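Local coordinates for protein 3-dehydroquinate dehydratase (Geobacillus kaustophilus, PDB 2YR1) that probably catalyses the cis-dehydration of 3-dehydroquinate to 3-dehydroshikimate, the third step of the chorismate pathway, through a Schiff base with its substrate, at residues L142-H147 with Y168-A173; N2-A7 with A200-T205; D150-K155 with V177-P182; A53-A58 with G91-P96. All coordinates share one frame; numbering follows the deposited sequence.

How the contacts relate
Contact 1 is the core member of the set: a buried pairing of parallel barrel strands. Contacts 2, 3 and 4 are only partly buried and lie nearer the surface, contact 2 at the other end of the barrel from contacts 3 and 4. Contact 2 touches contact 1 directly, since residues 200-205 continue the same sheet beside residues 168-173, yet its other half is an N-terminal loop. Contact 3 joins the loops that follow the two strands paired in contact 1, about 20 Å away, centre to centre. The chemistry changes with place: regular backbone bonding inside, water bridges in contact 2, out-of-plane bonds to carbonyls in contact 3, and a carboxylate with an aromatic-amide stack in contact 4.

Contact 1: L142-H147 with Y168-A173; sequences LVVSRH and YGADIA
D171 and L142 grip each other twice. The backbone N of L142 donates to D171 OD2 at 2.8 Å, using the anti lone pair of that oxygen, and L142 O accepts from D171 N at 2.7 Å in the carbonyl plane. The same L142 O takes a second, longer bond from I172 N (3.1 Å, tilted out of that plane), so two successive amides share one acceptor. D171 OD2 also forms a salt bridge with R132, which ties the strand entrance to helix 127-137. With an asparagine in its place, the negative mate of R132 would be lost, and that arginine would probably be held less firmly against the start of the strand. Further along, V144 N donates to I172 O at 2.9 Å, almost straight out from the carbonyl. This is the parallel pairing of a beta-alpha-beta crossover: strand 141-148, helix 155-167 and strand 172-177 of the TIM barrel, with G169 ending the helix in a Schellman motif. Beside these bonds, V143 CG2 lies 4.0 Å from I172 CB on the sheet face where V143 also meets K174, the predicted Schiff-base lysine. V144, on the face it shares with A173, sets CG2 beside its own backbone N, and this methyl presses tightly on A170 CB, 3.3 Å away. H147, the predicted proton donor/acceptor, donates from NE2 to S145 OG, which is also bonded to D119.

Contact 2: N2-A7 with A200-T205; sequences NISPKA and AIPLIT
P202, A200 and S4 supply most of the surface hidden where residues 2-7 meet residues 200-205. S4 comes in along one side of the P202 ring: its OG lies 3.4 Å from P202 CA and 3.6 Å from P202 CB. The hydroxyl gets there because OG stands anti to the carbonyl carbon of S4 (chi1 -51°), beside the backbone N. From that position OG also reaches a water at 2.6 Å, and this water accepts the backbone N-H of L203 at 3.0 Å, so the serine is linked to the first residue of strand 203-207 by an intermediary rather than directly. The strand is one of the parallel staves of the TIM barrel, and residues 200-202 lead into its N-terminal end. Residues 2-7 precede the small hairpin of strands 8-10 and 13-15, so the contact joins the N-terminal extension to the end of the barrel remote from the catalytic loops, consistent with the hairpin that closes this end in type I dehydroquinases. A200 contributes mainly its carbonyl. P5 CG rests 3.6 Å from A200 O, and a second water donates to the same oxygen at 2.7 Å while accepting the backbone N-H of K6 at 2.6 Å; its further bond to K6 O is weak. K6 comes nearest A200 with its CB, and the rest of its side chain leads away from the contact. S4 also packs on A225, and I3 touches W220.

Contact 3: D150-K155 with V177-P182; sequences DGTPRK and VMPKSP
G151 and M178 bring the two loops within 4.7 Å, CA to CA, where the chains pass nearly at right angles, their end-to-end directions 102° apart. One backbone bond joins the loops at this point: M178 N donates to G151 O at 3.2 Å from well above the carbonyl plane, 61° out of it, and so misses the lone pairs. K180 bends its chain at chi2 and chi4 to bring NZ to D150 O at 3.0 Å, again from above the carbonyl plane. T152 lies across V177 at about a right angle, with its CG2 3.9 Å from V177 CG2, while its OG1 gives a weak bond to M178 O at 2.8 Å. These loops follow strands 141-148 and 172-177, at the C-terminal end of the TIM barrel, where such beta-alpha loops carry the active site. Were T152 an alanine, M178 O would lose its weak donor, and the contact over V177 CG2 would probably open into a gap. P153 adds CD against V177 CG1 at 3.9 Å, and both residues also pack on Y148 and on L158 of helix 155-167. Past the crossing, S181 OG accepts from D184 N as the N-cap of helix 182-198.

Contact 4: A53-A58 with G91-P96; sequences ADFFRA and GGQPIP
Q93 meets both D54 and F55, and the whole tight part of the contact gathers round it. Its backbone N donates to D54 OD2 at 3.2 Å on the anti lone pair, away from the other carboxylate oxygen, while Q93 CB presses on D54 O at 3.1 Å. A turn at chi2 (-65°) then folds the glutamine chain over F55. Q93 CG sits 3.4 Å from the ring centroid and only 5° off the normal, a CH-pi contact squarely over the face; the amide beyond it stacks on the ring with the planes 21° apart, and NE2 ends 3.4 Å from F55 CZ. G92 CA comes within 3.4 Å of D54 OD2, where a CB on this residue would be crowded against the carboxylate. On the outer side the fit slackens. P96 faces R57 with CG no nearer than 4.4 Å to R57 O, and P94 and P96 lie largely in solvent. R57, whose CB points away from the other loop, forms a salt bridge through NE with E29. These loops follow strands 48-52 and 81-84 of the TIM barrel, at the rim that carries the active site. D54 OD2 also forms a salt bridge with R52, and OD1 accepts a weak bond from R86 N; both arginines are predicted to bind 3-dehydroquinate. The carboxylate thus appears to be a second-shell group: its charge would help to fix the side chain of R52, and its bond to Q93 N, with the weak one from R86 N, ties D54 to the neighbouring loop.

Contact 1: L142-H147 with Y168-A173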
loop_
_atom_site.group_PDB
_atom_site.type_symbol
_atom_site.label_atom_id
_atom_site.label_comp_id
_atom_site.label_asym_id
_atom_site.label_seq_id
_atom_site.Cartn_x
_atom_site.Cartn_y
_atom_site.Cartn_z
ATOM N N LEU A 142 -22.225 7.103 16.158
ATOM C CA LEU A 142 -22.896 6.924 14.893
ATOM C C LEU A 142 -21.945 6.919 13.714
ATOM O O LEU A 142 -21.219 7.888 13.475
ATOM C CB LEU A 142 -23.949 8.013 14.677
ATOM C CG LEU A 142 -24.718 7.876 13.355
ATOM C CD1 LEU A 142 -25.510 6.589 13.400
ATOM C CD2 LEU A 142 -25.638 9.068 13.138
ATOM N N VAL A 143 -21.962 5.803 12.992
ATOM C CA VAL A 143 -21.164 5.637 11.793
ATOM C C VAL A 143 -22.145 5.820 10.630
ATOM O O VAL A 143 -23.155 5.119 10.559
ATOM C CB VAL A 143 -20.552 4.196 11.716
ATOM C CG1 VAL A 143 -19.814 4.003 10.394
ATOM C CG2 VAL A 143 -19.615 3.962 12.881
ATOM N N VAL A 144 -21.894 6.770 9.740
ATOM C CA VAL A 144 -22.766 6.930 8.597
ATOM C C VAL A 144 -21.998 6.458 7.389
ATOM O O VAL A 144 -20.928 6.993 7.059
ATOM C CB VAL A 144 -23.220 8.358 8.397
ATOM C CG1 VAL A 144 -24.125 8.438 7.142
ATOM C CG2 VAL A 144 -23.999 8.810 9.646
ATOM N N SER A 145 -22.561 5.466 6.707
ATOM C CA SER A 145 -21.882 4.866 5.584
ATOM C C SER A 145 -22.577 4.852 4.242
ATOM O O SER A 145 -23.764 5.170 4.110
ATOM C CB SER A 145 -21.494 3.436 5.961
ATOM O OG SER A 145 -22.634 2.662 6.297
ATOM N N ARG A 146 -21.793 4.450 3.250
ATOM C CA ARG A 146 -22.206 4.339 1.867
ATOM C C ARG A 146 -21.344 3.229 1.292
ATOM O O ARG A 146 -20.128 3.239 1.488
ATOM C CB ARG A 146 -21.893 5.622 1.110
ATOM C CG ARG A 146 -22.571 5.720 -0.241
ATOM C CD ARG A 146 -24.065 6.015 -0.065
ATOM N NE ARG A 146 -24.597 6.853 -1.141
ATOM C CZ ARG A 146 -24.840 6.421 -2.373
ATOM N NH1 ARG A 146 -24.608 5.153 -2.682
ATOM N NH2 ARG A 146 -25.297 7.262 -3.296
ATOM N N HIS A 147 -21.971 2.287 0.589
ATOM C CA HIS A 147 -21.252 1.186 -0.032
ATOM C C HIS A 147 -21.585 1.098 -1.534
ATOM O O HIS A 147 -22.758 1.071 -1.926
ATOM C CB HIS A 147 -21.605 -0.129 0.675
ATOM C CG HIS A 147 -21.498 -0.058 2.173
ATOM N ND1 HIS A 147 -20.424 -0.564 2.874
ATOM C CD2 HIS A 147 -22.319 0.494 3.099
ATOM C CE1 HIS A 147 -20.586 -0.326 4.163
ATOM N NE2 HIS A 147 -21.727 0.316 4.327
ATOM N N TYR A 168 -24.719 15.324 8.373
ATOM C CA TYR A 168 -25.855 14.691 9.055
ATOM C C TYR A 168 -25.584 14.316 10.509
ATOM O O TYR A 168 -26.413 13.678 11.154
ATOM C CB TYR A 168 -26.313 13.439 8.301
ATOM C CG TYR A 168 -27.079 13.715 7.030
ATOM C CD1 TYR A 168 -26.657 13.180 5.813
ATOM C CD2 TYR A 168 -28.252 14.476 7.043
ATOM C CE1 TYR A 168 -27.376 13.387 4.645
ATOM C CE2 TYR A 168 -28.987 14.693 5.869
ATOM C CZ TYR A 168 -28.538 14.141 4.675
ATOM O OH TYR A 168 -29.253 14.319 3.508
ATOM N N GLY A 169 -24.415 14.683 11.019
ATOM C CA GLY A 169 -24.105 14.389 12.402
ATOM C C GLY A 169 -23.317 13.127 12.678
ATOM O O GLY A 169 -23.219 12.702 13.827
ATOM N N ALA A 170 -22.750 12.519 11.645
ATOM C CA ALA A 170 -21.972 11.308 11.855
ATOM C C ALA A 170 -20.790 11.517 12.800
ATOM O O ALA A 170 -20.191 12.602 12.852
ATOM C CB ALA A 170 -21.462 10.777 10.511
ATOM N N ASP A 171 -20.458 10.480 13.557
ATOM C CA ASP A 171 -19.305 10.530 14.431
ATOM C C ASP A 171 -18.136 9.960 13.631
ATOM O O ASP A 171 -16.969 10.278 13.878
ATOM C CB ASP A 171 -19.525 9.694 15.692
ATOM C CG ASP A 171 -20.514 10.347 16.664
ATOM O OD1 ASP A 171 -20.307 11.524 17.021
ATOM O OD2 ASP A 171 -21.490 9.688 17.058
ATOM N N ILE A 172 -18.481 9.110 12.668
ATOM C CA ILE A 172 -17.510 8.469 11.790
ATOM C C ILE A 172 -18.171 8.345 10.427
ATOM O O ILE A 172 -19.329 7.956 10.338
ATOM C CB ILE A 172 -17.147 7.045 12.282
ATOM C CG1 ILE A 172 -16.504 7.128 13.666
ATOM C CG2 ILE A 172 -16.245 6.355 11.267
ATOM C CD1 ILE A 172 -16.015 5.798 14.208
ATOM N N ALA A 173 -17.433 8.692 9.374
ATOM C CA ALA A 173 -17.944 8.617 8.010
ATOM C C ALA A 173 -17.348 7.392 7.333
ATOM O O ALA A 173 -16.136 7.170 7.410
ATOM C CB ALA A 173 -17.550 9.865 7.242
#

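Contact 2: N2-A7 with A200-T205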
loop_
_atom_site.group_PDB
_atom_site.type_symbol
_atom_site.label_atom_id
_atom_site.label_comp_id
_atom_site.label_asym_id
_atom_site.label_seq_id
_atom_site.Cartn_x
_atom_site.Cartn_y
_atom_site.Cartn_z
ATOM N N ASN A 2 -1.518 12.024 13.436
ATOM C CA ASN A 2 -2.473 11.002 13.867
ATOM C C ASN A 2 -3.280 10.677 12.633
ATOM O O ASN A 2 -3.343 11.494 11.721
ATOM C CB ASN A 2 -3.428 11.543 14.936
ATOM C CG ASN A 2 -2.885 11.383 16.352
ATOM O OD1 ASN A 2 -1.763 10.916 16.559
ATOM N ND2 ASN A 2 -3.688 11.769 17.330
ATOM N N ILE A 3 -3.892 9.495 12.593
ATOM C CA ILE A 3 -4.713 9.113 11.457
ATOM C C ILE A 3 -5.822 10.148 11.197
ATOM O O ILE A 3 -6.008 10.615 10.060
ATOM C CB ILE A 3 -5.350 7.698 11.684
ATOM C CG1 ILE A 3 -4.268 6.632 11.607
ATOM C CG2 ILE A 3 -6.443 7.429 10.640
ATOM C CD1 ILE A 3 -4.665 5.263 12.192
ATOM N N SER A 4 -6.567 10.500 12.243
ATOM C CA SER A 4 -7.654 11.475 12.126
ATOM C C SER A 4 -7.329 12.765 12.903
ATOM O O SER A 4 -6.558 12.744 13.849
ATOM C CB SER A 4 -8.962 10.903 12.699
ATOM O OG SER A 4 -9.255 9.627 12.167
ATOM N N PRO A 5 -7.933 13.897 12.513
ATOM C CA PRO A 5 -7.676 15.166 13.217
ATOM C C PRO A 5 -8.050 15.185 14.707
ATOM O O PRO A 5 -7.439 15.925 15.485
ATOM C CB PRO A 5 -8.462 16.187 12.402
ATOM C CG PRO A 5 -9.518 15.356 11.706
ATOM C CD PRO A 5 -8.722 14.135 11.299
ATOM N N LYS A 6 -9.049 14.394 15.099
ATOM C CA LYS A 6 -9.447 14.305 16.505
ATOM C C LYS A 6 -9.899 12.892 16.894
ATOM O O LYS A 6 -11.057 12.508 16.700
ATOM C CB LYS A 6 -10.550 15.304 16.816
ATOM C CG LYS A 6 -10.849 15.385 18.307
ATOM C CD LYS A 6 -11.699 16.604 18.622
ATOM C CE LYS A 6 -12.046 16.661 20.110
ATOM N NZ LYS A 6 -13.497 16.433 20.345
ATOM N N ALA A 7 -8.973 12.114 17.442
ATOM C CA ALA A 7 -9.270 10.748 17.833
ATOM C C ALA A 7 -10.466 10.699 18.764
ATOM O O ALA A 7 -10.780 11.669 19.444
ATOM C CB ALA A 7 -8.065 10.113 18.498
ATOM N N ALA A 200 -13.735 16.862 10.266
ATOM C CA ALA A 200 -13.195 16.916 11.618
ATOM C C ALA A 200 -13.330 15.566 12.315
ATOM O O ALA A 200 -12.747 15.358 13.382
ATOM C CB ALA A 200 -13.918 18.011 12.433
ATOM N N ILE A 201 -14.076 14.640 11.707
ATOM C CA ILE A 201 -14.312 13.321 12.309
ATOM C C ILE A 201 -13.521 12.201 11.603
ATOM O O ILE A 201 -13.028 12.394 10.493
ATOM C CB ILE A 201 -15.810 12.958 12.247
ATOM C CG1 ILE A 201 -16.242 12.843 10.782
ATOM C CG2 ILE A 201 -16.650 14.024 12.962
ATOM C CD1 ILE A 201 -17.692 12.336 10.574
ATOM N N PRO A 202 -13.377 11.036 12.258
ATOM C CA PRO A 202 -12.650 9.891 11.680
ATOM C C PRO A 202 -13.337 9.387 10.411
ATOM O O PRO A 202 -14.543 9.560 10.237
ATOM C CB PRO A 202 -12.689 8.844 12.803
ATOM C CG PRO A 202 -12.667 9.722 14.057
ATOM C CD PRO A 202 -13.669 10.800 13.692
ATOM N N LEU A 203 -12.561 8.742 9.550
ATOM C CA LEU A 203 -13.032 8.206 8.281
ATOM C C LEU A 203 -12.717 6.710 8.184
ATOM O O LEU A 203 -11.697 6.245 8.703
ATOM C CB LEU A 203 -12.289 8.913 7.145
ATOM C CG LEU A 203 -12.823 10.113 6.372
ATOM C CD1 LEU A 203 -13.788 10.925 7.198
ATOM C CD2 LEU A 203 -11.638 10.928 5.893
ATOM N N ILE A 204 -13.595 5.962 7.529
ATOM C CA ILE A 204 -13.364 4.529 7.300
ATOM C C ILE A 204 -13.601 4.331 5.833
ATOM O O ILE A 204 -14.717 4.534 5.352
ATOM C CB ILE A 204 -14.351 3.616 8.032
ATOM C CG1 ILE A 204 -14.285 3.855 9.538
ATOM C CG2 ILE A 204 -14.035 2.133 7.724
ATOM C CD1 ILE A 204 -15.377 3.093 10.292
ATOM N N THR A 205 -12.559 3.940 5.106
ATOM C CA THR A 205 -12.718 3.720 3.681
ATOM C C THR A 205 -12.051 2.417 3.279
ATOM O O THR A 205 -11.142 1.922 3.966
ATOM C CB THR A 205 -12.074 4.847 2.821
ATOM O OG1 THR A 205 -10.655 4.806 2.971
ATOM C CG2 THR A 205 -12.604 6.238 3.206
HETATM O O HOH W 1 -9.762 9.753 9.617
HETATM O O HOH W 2 -11.011 13.278 13.778
#

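Contact 3: D150-K155 with V177-P182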
loop_
_atom_site.group_PDB
_atom_site.type_symbol
_atom_site.label_atom_id
_atom_site.label_comp_id
_atom_site.label_asym_id
_atom_site.label_seq_id
_atom_site.Cartn_x
_atom_site.Cartn_y
_atom_site.Cartn_z
ATOM N N ASP A 150 -21.040 -2.052 -7.174
ATOM C CA ASP A 150 -20.950 -2.242 -8.610
ATOM C C ASP A 150 -19.825 -1.493 -9.317
ATOM O O ASP A 150 -19.648 -1.626 -10.529
ATOM C CB ASP A 150 -22.299 -1.889 -9.264
ATOM C CG ASP A 150 -23.440 -2.736 -8.730
ATOM O OD1 ASP A 150 -23.214 -3.934 -8.482
ATOM O OD2 ASP A 150 -24.564 -2.220 -8.557
ATOM N N GLY A 151 -19.063 -0.705 -8.568
ATOM C CA GLY A 151 -17.986 0.034 -9.184
ATOM C C GLY A 151 -17.429 1.062 -8.235
ATOM O O GLY A 151 -17.750 1.055 -7.054
ATOM N N THR A 152 -16.604 1.953 -8.770
ATOM C CA THR A 152 -15.970 3.002 -7.987
ATOM C C THR A 152 -16.329 4.367 -8.583
ATOM O O THR A 152 -15.862 4.735 -9.663
ATOM C CB THR A 152 -14.447 2.804 -7.997
ATOM O OG1 THR A 152 -14.145 1.535 -7.409
ATOM C CG2 THR A 152 -13.736 3.927 -7.226
ATOM N N PRO A 153 -17.196 5.125 -7.894
ATOM C CA PRO A 153 -17.572 6.447 -8.414
ATOM C C PRO A 153 -16.398 7.417 -8.450
ATOM O O PRO A 153 -15.313 7.120 -7.945
ATOM C CB PRO A 153 -18.691 6.904 -7.472
ATOM C CG PRO A 153 -18.535 6.072 -6.266
ATOM C CD PRO A 153 -18.024 4.743 -6.742
ATOM N N ARG A 154 -16.604 8.581 -9.056
ATOM C CA ARG A 154 -15.520 9.544 -9.135
ATOM C C ARG A 154 -15.141 10.084 -7.761
ATOM O O ARG A 154 -15.959 10.107 -6.846
ATOM C CB ARG A 154 -15.898 10.693 -10.062
ATOM C CG ARG A 154 -14.721 11.588 -10.387
ATOM C CD ARG A 154 -15.055 12.552 -11.510
ATOM N NE ARG A 154 -13.851 12.960 -12.229
ATOM C CZ ARG A 154 -13.855 13.543 -13.427
ATOM N NH1 ARG A 154 -15.006 13.794 -14.049
ATOM N NH2 ARG A 154 -12.704 13.860 -14.010
ATOM N N LYS A 155 -13.888 10.506 -7.629
ATOM C CA LYS A 155 -13.374 11.061 -6.383
ATOM C C LYS A 155 -14.315 12.131 -5.816
ATOM O O LYS A 155 -14.541 12.182 -4.617
ATOM C CB LYS A 155 -11.992 11.672 -6.611
ATOM C CG LYS A 155 -11.490 12.473 -5.434
ATOM C CD LYS A 155 -10.460 13.512 -5.854
ATOM C CE LYS A 155 -11.094 14.692 -6.609
ATOM N NZ LYS A 155 -12.204 15.386 -5.881
ATOM N N VAL A 177 -15.925 0.975 -1.810
ATOM C CA VAL A 177 -16.134 0.875 -3.240
ATOM C C VAL A 177 -15.601 -0.438 -3.797
ATOM O O VAL A 177 -14.813 -1.128 -3.142
ATOM C CB VAL A 177 -15.459 2.045 -4.019
ATOM C CG1 VAL A 177 -16.072 3.385 -3.606
ATOM C CG2 VAL A 177 -13.934 2.048 -3.766
ATOM N N MET A 178 -16.056 -0.783 -5.001
ATOM C CA MET A 178 -15.603 -2.008 -5.679
ATOM C C MET A 178 -14.773 -1.538 -6.850
ATOM O O MET A 178 -15.308 -1.003 -7.837
ATOM C CB MET A 178 -16.770 -2.833 -6.201
ATOM C CG MET A 178 -16.315 -4.153 -6.811
ATOM S SD MET A 178 -15.730 -5.227 -5.527
ATOM C CE MET A 178 -17.120 -6.401 -5.420
ATOM N N PRO A 179 -13.444 -1.696 -6.755
ATOM C CA PRO A 179 -12.566 -1.255 -7.844
ATOM C C PRO A 179 -12.621 -2.225 -9.021
ATOM O O PRO A 179 -12.800 -3.411 -8.833
ATOM C CB PRO A 179 -11.193 -1.231 -7.177
ATOM C CG PRO A 179 -11.259 -2.397 -6.277
ATOM C CD PRO A 179 -12.657 -2.288 -5.657
ATOM N N LYS A 180 -12.439 -1.713 -10.223
ATOM C CA LYS A 180 -12.463 -2.565 -11.403
ATOM C C LYS A 180 -11.102 -2.444 -12.062
ATOM O O LYS A 180 -10.826 -3.068 -13.091
ATOM C CB LYS A 180 -13.572 -2.110 -12.356
ATOM C CG LYS A 180 -14.973 -2.214 -11.775
ATOM C CD LYS A 180 -15.278 -3.624 -11.308
ATOM C CE LYS A 180 -16.680 -3.746 -10.730
ATOM N NZ LYS A 180 -17.718 -3.536 -11.769
ATOM N N SER A 181 -10.238 -1.658 -11.433
ATOM C CA SER A 181 -8.894 -1.418 -11.941
ATOM C C SER A 181 -8.013 -0.792 -10.856
ATOM O O SER A 181 -8.515 -0.287 -9.858
ATOM C CB SER A 181 -8.955 -0.436 -13.102
ATOM O OG SER A 181 -9.180 0.863 -12.580
ATOM N N PRO A 182 -6.684 -0.829 -11.041
ATOM C CA PRO A 182 -5.768 -0.242 -10.059
ATOM C C PRO A 182 -6.061 1.251 -9.937
ATOM O O PRO A 182 -5.989 1.840 -8.847
ATOM C CB PRO A 182 -4.396 -0.523 -10.666
ATOM C CG PRO A 182 -4.600 -1.884 -11.259
ATOM C CD PRO A 182 -5.962 -1.746 -11.941
#

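Contact 4: A53-A58 with G91-P96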
loop_
_atom_site.group_PDB
_atom_site.type_symbol
_atom_site.label_atom_id
_atom_site.label_comp_id
_atom_site.label_asym_id
_atom_site.label_seq_id
_atom_site.Cartn_x
_atom_site.Cartn_y
_atom_site.Cartn_z
ATOM N N ALA A 53 -25.949 -7.833 11.905
ATOM C CA ALA A 53 -27.277 -8.300 12.270
ATOM C C ALA A 53 -28.209 -8.618 11.108
ATOM O O ALA A 53 -29.241 -9.268 11.307
ATOM C CB ALA A 53 -27.931 -7.292 13.213
ATOM N N ASP A 54 -27.867 -8.183 9.899
ATOM C CA ASP A 54 -28.737 -8.466 8.768
ATOM C C ASP A 54 -28.695 -9.924 8.307
ATOM O O ASP A 54 -29.406 -10.305 7.369
ATOM C CB ASP A 54 -28.452 -7.515 7.604
ATOM C CG ASP A 54 -26.979 -7.374 7.299
ATOM O OD1 ASP A 54 -26.206 -7.036 8.218
ATOM O OD2 ASP A 54 -26.604 -7.585 6.128
ATOM N N PHE A 55 -27.870 -10.730 8.971
ATOM C CA PHE A 55 -27.765 -12.156 8.664
ATOM C C PHE A 55 -28.753 -12.932 9.543
ATOM O O PHE A 55 -29.246 -13.992 9.162
ATOM C CB PHE A 55 -26.348 -12.675 8.939
ATOM C CG PHE A 55 -25.386 -12.440 7.809
ATOM C CD1 PHE A 55 -24.884 -11.169 7.555
ATOM C CD2 PHE A 55 -25.007 -13.491 6.974
ATOM C CE1 PHE A 55 -24.021 -10.944 6.486
ATOM C CE2 PHE A 55 -24.143 -13.276 5.901
ATOM C CZ PHE A 55 -23.651 -11.998 5.656
ATOM N N PHE A 56 -29.020 -12.373 10.722
ATOM C CA PHE A 56 -29.925 -12.927 11.728
ATOM C C PHE A 56 -31.309 -13.181 11.118
ATOM O O PHE A 56 -31.997 -12.237 10.708
ATOM C CB PHE A 56 -30.042 -11.908 12.869
ATOM C CG PHE A 56 -30.458 -12.486 14.185
ATOM C CD1 PHE A 56 -29.535 -13.139 14.993
ATOM C CD2 PHE A 56 -31.760 -12.317 14.649
ATOM C CE1 PHE A 56 -29.899 -13.609 16.249
ATOM C CE2 PHE A 56 -32.135 -12.787 15.908
ATOM C CZ PHE A 56 -31.204 -13.431 16.710
ATOM N N ARG A 57 -31.727 -14.443 11.047
ATOM C CA ARG A 57 -33.044 -14.723 10.473
ATOM C C ARG A 57 -34.188 -14.227 11.360
ATOM O O ARG A 57 -35.182 -13.736 10.850
ATOM C CB ARG A 57 -33.229 -16.226 10.182
ATOM C CG ARG A 57 -32.897 -16.630 8.740
ATOM C CD ARG A 57 -33.523 -17.977 8.333
ATOM N NE ARG A 57 -33.093 -19.081 9.191
ATOM C CZ ARG A 57 -33.623 -19.379 10.380
ATOM N NH1 ARG A 57 -34.628 -18.662 10.871
ATOM N NH2 ARG A 57 -33.128 -20.387 11.090
ATOM N N ALA A 58 -34.033 -14.343 12.679
ATOM C CA ALA A 58 -35.061 -13.913 13.631
ATOM C C ALA A 58 -34.963 -12.444 14.043
ATOM O O ALA A 58 -35.154 -12.114 15.219
ATOM C CB ALA A 58 -35.015 -14.785 14.880
ATOM N N GLY A 91 -25.230 -4.456 -0.460
ATOM C CA GLY A 91 -24.520 -5.683 -0.135
ATOM C C GLY A 91 -25.070 -6.477 1.034
ATOM O O GLY A 91 -24.578 -7.565 1.355
ATOM N N GLY A 92 -26.096 -5.946 1.682
ATOM C CA GLY A 92 -26.663 -6.650 2.815
ATOM C C GLY A 92 -27.606 -7.791 2.455
ATOM O O GLY A 92 -28.179 -7.824 1.367
ATOM N N GLN A 93 -27.752 -8.723 3.393
ATOM C CA GLN A 93 -28.615 -9.893 3.257
ATOM C C GLN A 93 -30.094 -9.507 3.102
ATOM O O GLN A 93 -30.434 -8.318 3.064
ATOM C CB GLN A 93 -28.450 -10.770 4.500
ATOM C CG GLN A 93 -27.046 -11.325 4.682
ATOM C CD GLN A 93 -26.668 -12.288 3.577
ATOM O OE1 GLN A 93 -27.323 -13.315 3.393
ATOM N NE2 GLN A 93 -25.614 -11.961 2.829
ATOM N N PRO A 94 -30.993 -10.512 2.988
ATOM C CA PRO A 94 -32.436 -10.262 2.849
ATOM C C PRO A 94 -33.027 -10.065 4.240
ATOM O O PRO A 94 -32.763 -10.858 5.154
ATOM C CB PRO A 94 -32.943 -11.534 2.175
ATOM C CG PRO A 94 -32.075 -12.584 2.799
ATOM C CD PRO A 94 -30.695 -11.938 2.738
ATOM N N ILE A 95 -33.837 -9.020 4.383
ATOM C CA ILE A 95 -34.433 -8.653 5.666
ATOM C C ILE A 95 -35.974 -8.601 5.637
ATOM O O ILE A 95 -36.564 -7.897 4.824
ATOM C CB ILE A 95 -33.845 -7.287 6.104
ATOM C CG1 ILE A 95 -34.452 -6.821 7.416
ATOM C CG2 ILE A 95 -34.094 -6.243 5.022
ATOM C CD1 ILE A 95 -33.798 -5.566 7.953
ATOM N N PRO A 96 -36.635 -9.354 6.535
ATOM C CA PRO A 96 -38.098 -9.429 6.648
ATOM C C PRO A 96 -38.830 -8.205 7.200
ATOM O O PRO A 96 -40.005 -8.001 6.890
ATOM C CB PRO A 96 -38.305 -10.650 7.533
ATOM C CG PRO A 96 -37.125 -10.589 8.453
ATOM C CD PRO A 96 -36.000 -10.295 7.478
#